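Local atomic coordinates of glycerophosphoryl diester phosphodiesterase (Agrobacterium tumefaciens str. C58, PDB entry 3KS6), a protein that belongs to the glycerophosphoryl diester phosphodiesterase family, folds as a TIM barrel and carries a bound magnesium ion. Residues M2-F15 with F23-D37. Sequence-based numbering, arbitrary orientation.
With MG (magnesium ion), chain F; ACT (acetate ion), chain H.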
loop_
_atom_site.group_PDB
_atom_site.type_symbol
_atom_site.label_atom_id
_atom_site.label_comp_id
_atom_site.label_asym_id
_atom_site.label_seq_id
_atom_site.Cartn_x
_atom_site.Cartn_y
_atom_site.Cartn_z
HETATM N N MSE A 2 -6.813 -5.528 -17.610
HETATM C CA MSE A 2 -7.469 -5.646 -16.340
HETATM C C MSE A 2 -7.052 -4.497 -15.411
HETATM O O MSE A 2 -5.971 -3.912 -15.564
HETATM C CB MSE A 2 -7.227 -7.013 -15.696
HETATM C CG MSE A 2 -5.965 -7.158 -14.950
HETATM SE SE MSE A 2 -5.835 -8.822 -13.981
HETATM C CE MSE A 2 -7.106 -8.539 -12.544
ATOM N N THR A 3 -7.946 -4.176 -14.485
ATOM C CA THR A 3 -7.682 -3.249 -13.393
ATOM C C THR A 3 -7.717 -4.055 -12.106
ATOM O O THR A 3 -8.748 -4.607 -11.753
ATOM C CB THR A 3 -8.709 -2.129 -13.364
ATOM O OG1 THR A 3 -8.560 -1.358 -14.553
ATOM C CG2 THR A 3 -8.498 -1.194 -12.139
ATOM N N ARG A 4 -6.583 -4.080 -11.403
ATOM C CA ARG A 4 -6.433 -4.836 -10.176
ATOM C C ARG A 4 -6.907 -4.000 -8.987
ATOM O O ARG A 4 -6.882 -2.753 -9.031
ATOM C CB ARG A 4 -4.988 -5.290 -9.989
ATOM C CG ARG A 4 -4.501 -6.265 -11.058
ATOM C CD ARG A 4 -2.982 -6.305 -11.200
ATOM N NE ARG A 4 -2.315 -6.811 -9.993
ATOM C CZ ARG A 4 -2.246 -8.096 -9.648
ATOM N NH1 ARG A 4 -2.798 -9.045 -10.396
ATOM N NH2 ARG A 4 -1.615 -8.448 -8.533
ATOM N N ILE A 5 -7.391 -4.703 -7.966
ATOM C CA ILE A 5 -7.912 -4.108 -6.748
ATOM C C ILE A 5 -7.007 -4.481 -5.580
ATOM O O ILE A 5 -6.723 -5.681 -5.361
ATOM C CB ILE A 5 -9.329 -4.590 -6.423
ATOM C CG1 ILE A 5 -10.320 -4.064 -7.457
ATOM C CG2 ILE A 5 -9.766 -4.110 -5.002
ATOM C CD1 ILE A 5 -11.719 -4.647 -7.320
ATOM N N ALA A 6 -6.576 -3.463 -4.819
ATOM C CA ALA A 6 -5.793 -3.671 -3.606
ATOM C C ALA A 6 -6.557 -3.141 -2.397
ATOM O O ALA A 6 -7.002 -2.019 -2.405
ATOM C CB ALA A 6 -4.393 -3.002 -3.694
ATOM N N SER A 7 -6.684 -3.949 -1.351
ATOM C CA SER A 7 -7.424 -3.568 -0.160
ATOM C C SER A 7 -6.545 -2.708 0.750
ATOM O O SER A 7 -5.565 -3.200 1.294
ATOM C CB SER A 7 -7.841 -4.827 0.581
ATOM O OG SER A 7 -8.496 -4.576 1.804
ATOM N N HIS A 8 -6.920 -1.433 0.915
ATOM C CA HIS A 8 -6.095 -0.431 1.609
ATOM C C HIS A 8 -6.120 -0.679 3.095
ATOM O O HIS A 8 -7.153 -0.555 3.733
ATOM C CB HIS A 8 -6.590 0.979 1.262
ATOM C CG HIS A 8 -5.695 2.093 1.739
ATOM N ND1 HIS A 8 -6.137 3.112 2.569
ATOM C CD2 HIS A 8 -4.393 2.363 1.471
ATOM C CE1 HIS A 8 -5.130 3.934 2.814
ATOM N NE2 HIS A 8 -4.071 3.528 2.135
ATOM N N ARG A 9 -4.973 -1.059 3.634
ATOM C CA ARG A 9 -4.829 -1.339 5.053
ATOM C C ARG A 9 -5.770 -2.469 5.525
ATOM O O ARG A 9 -6.167 -2.523 6.682
ATOM C CB ARG A 9 -5.029 -0.070 5.901
ATOM C CG ARG A 9 -4.254 1.133 5.392
ATOM C CD ARG A 9 -4.342 2.323 6.328
ATOM N NE ARG A 9 -3.896 3.536 5.635
ATOM C CZ ARG A 9 -4.149 4.779 6.020
ATOM N NH1 ARG A 9 -4.843 5.039 7.120
ATOM N NH2 ARG A 9 -3.704 5.778 5.270
ATOM N N GLY A 10 -6.105 -3.384 4.620
ATOM C CA GLY A 10 -7.028 -4.448 4.924
ATOM C C GLY A 10 -8.490 -4.064 4.767
ATOM O O GLY A 10 -9.336 -4.875 5.058
ATOM N N GLY A 11 -8.764 -2.809 4.352
ATOM C CA GLY A 11 -10.128 -2.307 4.078
ATOM C C GLY A 11 -10.604 -1.408 5.214
ATOM O O GLY A 11 -11.591 -1.722 5.899
ATOM N N THR A 12 -9.930 -0.268 5.371
ATOM C CA THR A 12 -10.097 0.623 6.525
ATOM C C THR A 12 -11.545 0.940 6.886
ATOM O O THR A 12 -11.928 0.873 8.035
ATOM C CB THR A 12 -9.354 1.970 6.275
ATOM O OG1 THR A 12 -8.027 1.681 5.803
ATOM C CG2 THR A 12 -9.249 2.838 7.527
ATOM N N LEU A 13 -12.322 1.313 5.894
ATOM C CA LEU A 13 -13.651 1.821 6.145
ATOM C C LEU A 13 -14.663 0.709 6.339
ATOM O O LEU A 13 -15.807 1.009 6.625
ATOM C CB LEU A 13 -14.081 2.755 5.031
ATOM C CG LEU A 13 -13.441 4.144 5.019
ATOM C CD1 LEU A 13 -13.989 4.953 3.855
ATOM C CD2 LEU A 13 -13.722 4.865 6.332
ATOM N N GLU A 14 -14.250 -0.551 6.151
ATOM C CA GLU A 14 -15.109 -1.708 6.433
ATOM C C GLU A 14 -14.757 -2.347 7.793
ATOM O O GLU A 14 -15.647 -2.768 8.555
ATOM C CB GLU A 14 -14.977 -2.771 5.329
ATOM C CG GLU A 14 -15.485 -2.296 3.971
ATOM C CD GLU A 14 -15.387 -3.311 2.847
ATOM O OE1 GLU A 14 -15.353 -4.527 3.104
ATOM O OE2 GLU A 14 -15.389 -2.863 1.675
ATOM N N PHE A 15 -13.461 -2.426 8.107
ATOM C CA PHE A 15 -12.984 -3.217 9.247
ATOM C C PHE A 15 -12.046 -2.525 10.227
ATOM O O PHE A 15 -11.504 -3.196 11.139
ATOM C CB PHE A 15 -12.231 -4.430 8.717
ATOM C CG PHE A 15 -12.978 -5.184 7.672
ATOM C CD1 PHE A 15 -14.103 -5.891 7.996
ATOM C CD2 PHE A 15 -12.537 -5.190 6.366
ATOM C CE1 PHE A 15 -14.811 -6.579 7.020
ATOM C CE2 PHE A 15 -13.225 -5.898 5.392
ATOM C CZ PHE A 15 -14.360 -6.582 5.719
ATOM N N PHE A 23 -7.518 -7.676 7.631
ATOM C CA PHE A 23 -6.566 -8.457 6.866
ATOM C C PHE A 23 -7.054 -9.908 6.616
ATOM O O PHE A 23 -6.751 -10.497 5.575
ATOM C CB PHE A 23 -5.194 -8.441 7.521
ATOM C CG PHE A 23 -4.497 -7.109 7.460
ATOM C CD1 PHE A 23 -4.198 -6.523 6.237
ATOM C CD2 PHE A 23 -4.057 -6.471 8.617
ATOM C CE1 PHE A 23 -3.545 -5.318 6.160
ATOM C CE2 PHE A 23 -3.385 -5.261 8.520
ATOM C CZ PHE A 23 -3.120 -4.697 7.283
ATOM N N THR A 24 -7.822 -10.438 7.561
ATOM C CA THR A 24 -8.363 -11.794 7.478
ATOM C C THR A 24 -9.461 -11.817 6.432
ATOM O O THR A 24 -9.458 -12.680 5.547
ATOM C CB THR A 24 -8.865 -12.286 8.886
ATOM O OG1 THR A 24 -7.761 -12.299 9.796
ATOM C CG2 THR A 24 -9.422 -13.718 8.831
ATOM N N ALA A 25 -10.356 -10.839 6.487
ATOM C CA ALA A 25 -11.467 -10.772 5.557
ATOM C C ALA A 25 -10.921 -10.544 4.154
ATOM O O ALA A 25 -11.347 -11.190 3.200
ATOM C CB ALA A 25 -12.479 -9.657 5.955
ATOM N N THR A 26 -9.937 -9.659 4.027
ATOM C CA THR A 26 -9.337 -9.385 2.716
ATOM C C THR A 26 -8.705 -10.628 2.054
ATOM O O THR A 26 -8.843 -10.832 0.836
ATOM C CB THR A 26 -8.269 -8.274 2.839
ATOM O OG1 THR A 26 -8.931 -7.014 3.097
ATOM C CG2 THR A 26 -7.490 -8.152 1.534
ATOM N N ALA A 27 -8.043 -11.460 2.861
ATOM C CA ALA A 27 -7.381 -12.683 2.373
ATOM C C ALA A 27 -8.347 -13.624 1.675
ATOM O O ALA A 27 -7.927 -14.403 0.798
ATOM C CB ALA A 27 -6.689 -13.413 3.501
ATOM N N ALA A 28 -9.615 -13.543 2.054
ATOM C CA ALA A 28 -10.700 -14.385 1.479
ATOM C C ALA A 28 -11.499 -13.757 0.334
ATOM O O ALA A 28 -12.406 -14.403 -0.228
ATOM C CB ALA A 28 -11.657 -14.776 2.616
HETATM N N MSE A 29 -11.186 -12.514 -0.044
HETATM C CA MSE A 29 -11.936 -11.816 -1.107
HETATM C C MSE A 29 -11.389 -12.037 -2.494
HETATM O O MSE A 29 -10.214 -12.356 -2.665
HETATM C CB MSE A 29 -11.983 -10.312 -0.849
HETATM C CG MSE A 29 -12.822 -9.970 0.325
HETATM SE SE MSE A 29 -12.802 -7.997 0.548
HETATM C CE MSE A 29 -13.066 -8.105 2.391
ATOM N N ALA A 30 -12.251 -11.845 -3.489
ATOM C CA ALA A 30 -11.891 -12.008 -4.872
ATOM C C ALA A 30 -11.276 -10.722 -5.396
ATOM O O ALA A 30 -11.847 -10.071 -6.271
ATOM C CB ALA A 30 -13.138 -12.371 -5.699
ATOM N N LEU A 31 -10.115 -10.373 -4.836
ATOM C CA LEU A 31 -9.322 -9.220 -5.248
ATOM C C LEU A 31 -7.886 -9.708 -5.286
ATOM O O LEU A 31 -7.605 -10.845 -4.918
ATOM C CB LEU A 31 -9.548 -7.974 -4.357
ATOM C CG LEU A 31 -9.518 -8.139 -2.832
ATOM C CD1 LEU A 31 -8.189 -8.715 -2.322
ATOM C CD2 LEU A 31 -9.887 -6.809 -2.133
ATOM N N GLU A 32 -6.966 -8.849 -5.692
ATOM C CA GLU A 32 -5.632 -9.286 -6.049
ATOM C C GLU A 32 -4.550 -8.968 -5.068
ATOM O O GLU A 32 -3.586 -9.700 -5.006
ATOM C CB GLU A 32 -5.250 -8.689 -7.395
ATOM C CG GLU A 32 -6.070 -9.270 -8.557
ATOM C CD GLU A 32 -7.473 -8.752 -8.584
ATOM O OE1 GLU A 32 -7.583 -7.527 -8.412
ATOM O OE2 GLU A 32 -8.453 -9.532 -8.782
ATOM N N GLU A 33 -4.690 -7.861 -4.327
ATOM C CA GLU A 33 -3.672 -7.460 -3.354
ATOM C C GLU A 33 -4.249 -6.895 -2.064
ATOM O O GLU A 33 -5.376 -6.403 -2.014
ATOM C CB GLU A 33 -2.739 -6.397 -3.968
ATOM C CG GLU A 33 -1.916 -6.877 -5.138
ATOM C CD GLU A 33 -1.212 -5.746 -5.898
ATOM O OE1 GLU A 33 -1.289 -4.586 -5.465
ATOM O OE2 GLU A 33 -0.618 -6.019 -6.955
ATOM N N VAL A 34 -3.447 -6.998 -1.022
ATOM C CA VAL A 34 -3.695 -6.313 0.230
ATOM C C VAL A 34 -2.576 -5.302 0.377
ATOM O O VAL A 34 -1.405 -5.638 0.144
ATOM C CB VAL A 34 -3.759 -7.260 1.438
ATOM C CG1 VAL A 34 -2.433 -7.965 1.683
ATOM C CG2 VAL A 34 -4.237 -6.506 2.713
ATOM N N GLU A 35 -2.934 -4.047 0.690
ATOM C CA GLU A 35 -1.948 -3.000 0.924
ATOM C C GLU A 35 -1.743 -2.782 2.427
ATOM O O GLU A 35 -2.700 -2.795 3.184
ATOM C CB GLU A 35 -2.338 -1.684 0.230
ATOM C CG GLU A 35 -1.166 -0.650 0.218
ATOM C CD GLU A 35 -1.110 0.288 1.424
ATOM O OE1 GLU A 35 -2.021 0.295 2.253
ATOM O OE2 GLU A 35 -0.103 1.029 1.554
ATOM N N PHE A 36 -0.502 -2.532 2.839
ATOM C CA PHE A 36 -0.180 -2.243 4.225
ATOM C C PHE A 36 1.165 -1.536 4.312
ATOM O O PHE A 36 1.966 -1.582 3.375
ATOM C CB PHE A 36 -0.153 -3.558 5.037
ATOM C CG PHE A 36 0.848 -4.548 4.509
ATOM C CD1 PHE A 36 0.508 -5.368 3.440
ATOM C CD2 PHE A 36 2.142 -4.601 5.021
ATOM C CE1 PHE A 36 1.403 -6.244 2.916
ATOM C CE2 PHE A 36 3.062 -5.488 4.499
ATOM C CZ PHE A 36 2.688 -6.336 3.453
ATOM N N ASP A 37 1.383 -0.892 5.457
ATOM C CA ASP A 37 2.589 -0.100 5.740
ATOM C C ASP A 37 3.274 -0.756 6.951
ATOM O O ASP A 37 2.632 -1.405 7.756
ATOM C CB ASP A 37 2.198 1.333 6.103
ATOM C CG ASP A 37 1.041 1.859 5.271
ATOM O OD1 ASP A 37 1.246 2.202 4.073
ATOM O OD2 ASP A 37 -0.086 1.926 5.809
HETATM MG MG MG F . 0.003 2.838 2.542
HETATM C C ACT H . -2.555 6.745 1.971
HETATM O O ACT H . -3.695 7.104 1.571
HETATM O OXT ACT H . -2.480 5.815 2.820
HETATM C CH3 ACT H . -1.310 7.404 1.462
HETATM O O HOH W 1 -0.582 -4.421 -9.438
HETATM O O HOH W 2 -1.672 2.291 3.725
HETATM O O HOH W 3 -0.149 4.763 3.340
#
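H8 and E35 leave neighbouring parallel strands, 4-8 and 33-37, and run alongside each other in the same direction, imidazole and carboxylate planes 21° apart, with H8 CD2 3.2 Å from E35 OE1. The CG of R9 covers one face of the H8 ring, and the extended R9 chain carries NH2 to the acetate oxygen OXT that H8 NE2 also binds; D232 takes H8 ND1. E35 OE2 and D37 OD1 each bind magnesium at 2.1 Å. A magnesium-bound water links E35 OE1, D37 OD2 and R9 NE. On the opposite face of the sheet S7, whose OG is turned away from its own backbone N (chi1 176°), reaches helix 20-27 and donates to T26 OG1 at 2.8 Å. A25 CB makes a CH-pi contact with one face of the F15 ring, whose edge meets the CE of selenomethionine M29. At the other end R4 NH2 makes a salt bridge to E33 OE2 (3.1 Å), in the guanidinium plane, while E32 CB lies over one guanidinium face. A bend at chi2 (74°) folds the E32 carboxylate back, and OE1 accepts I5 N at 2.9 Å; R241 is its second partner. This is a beta-alpha-beta unit of a TIM barrel, the C-terminal ends of its strands carrying the magnesium site that E105 completes.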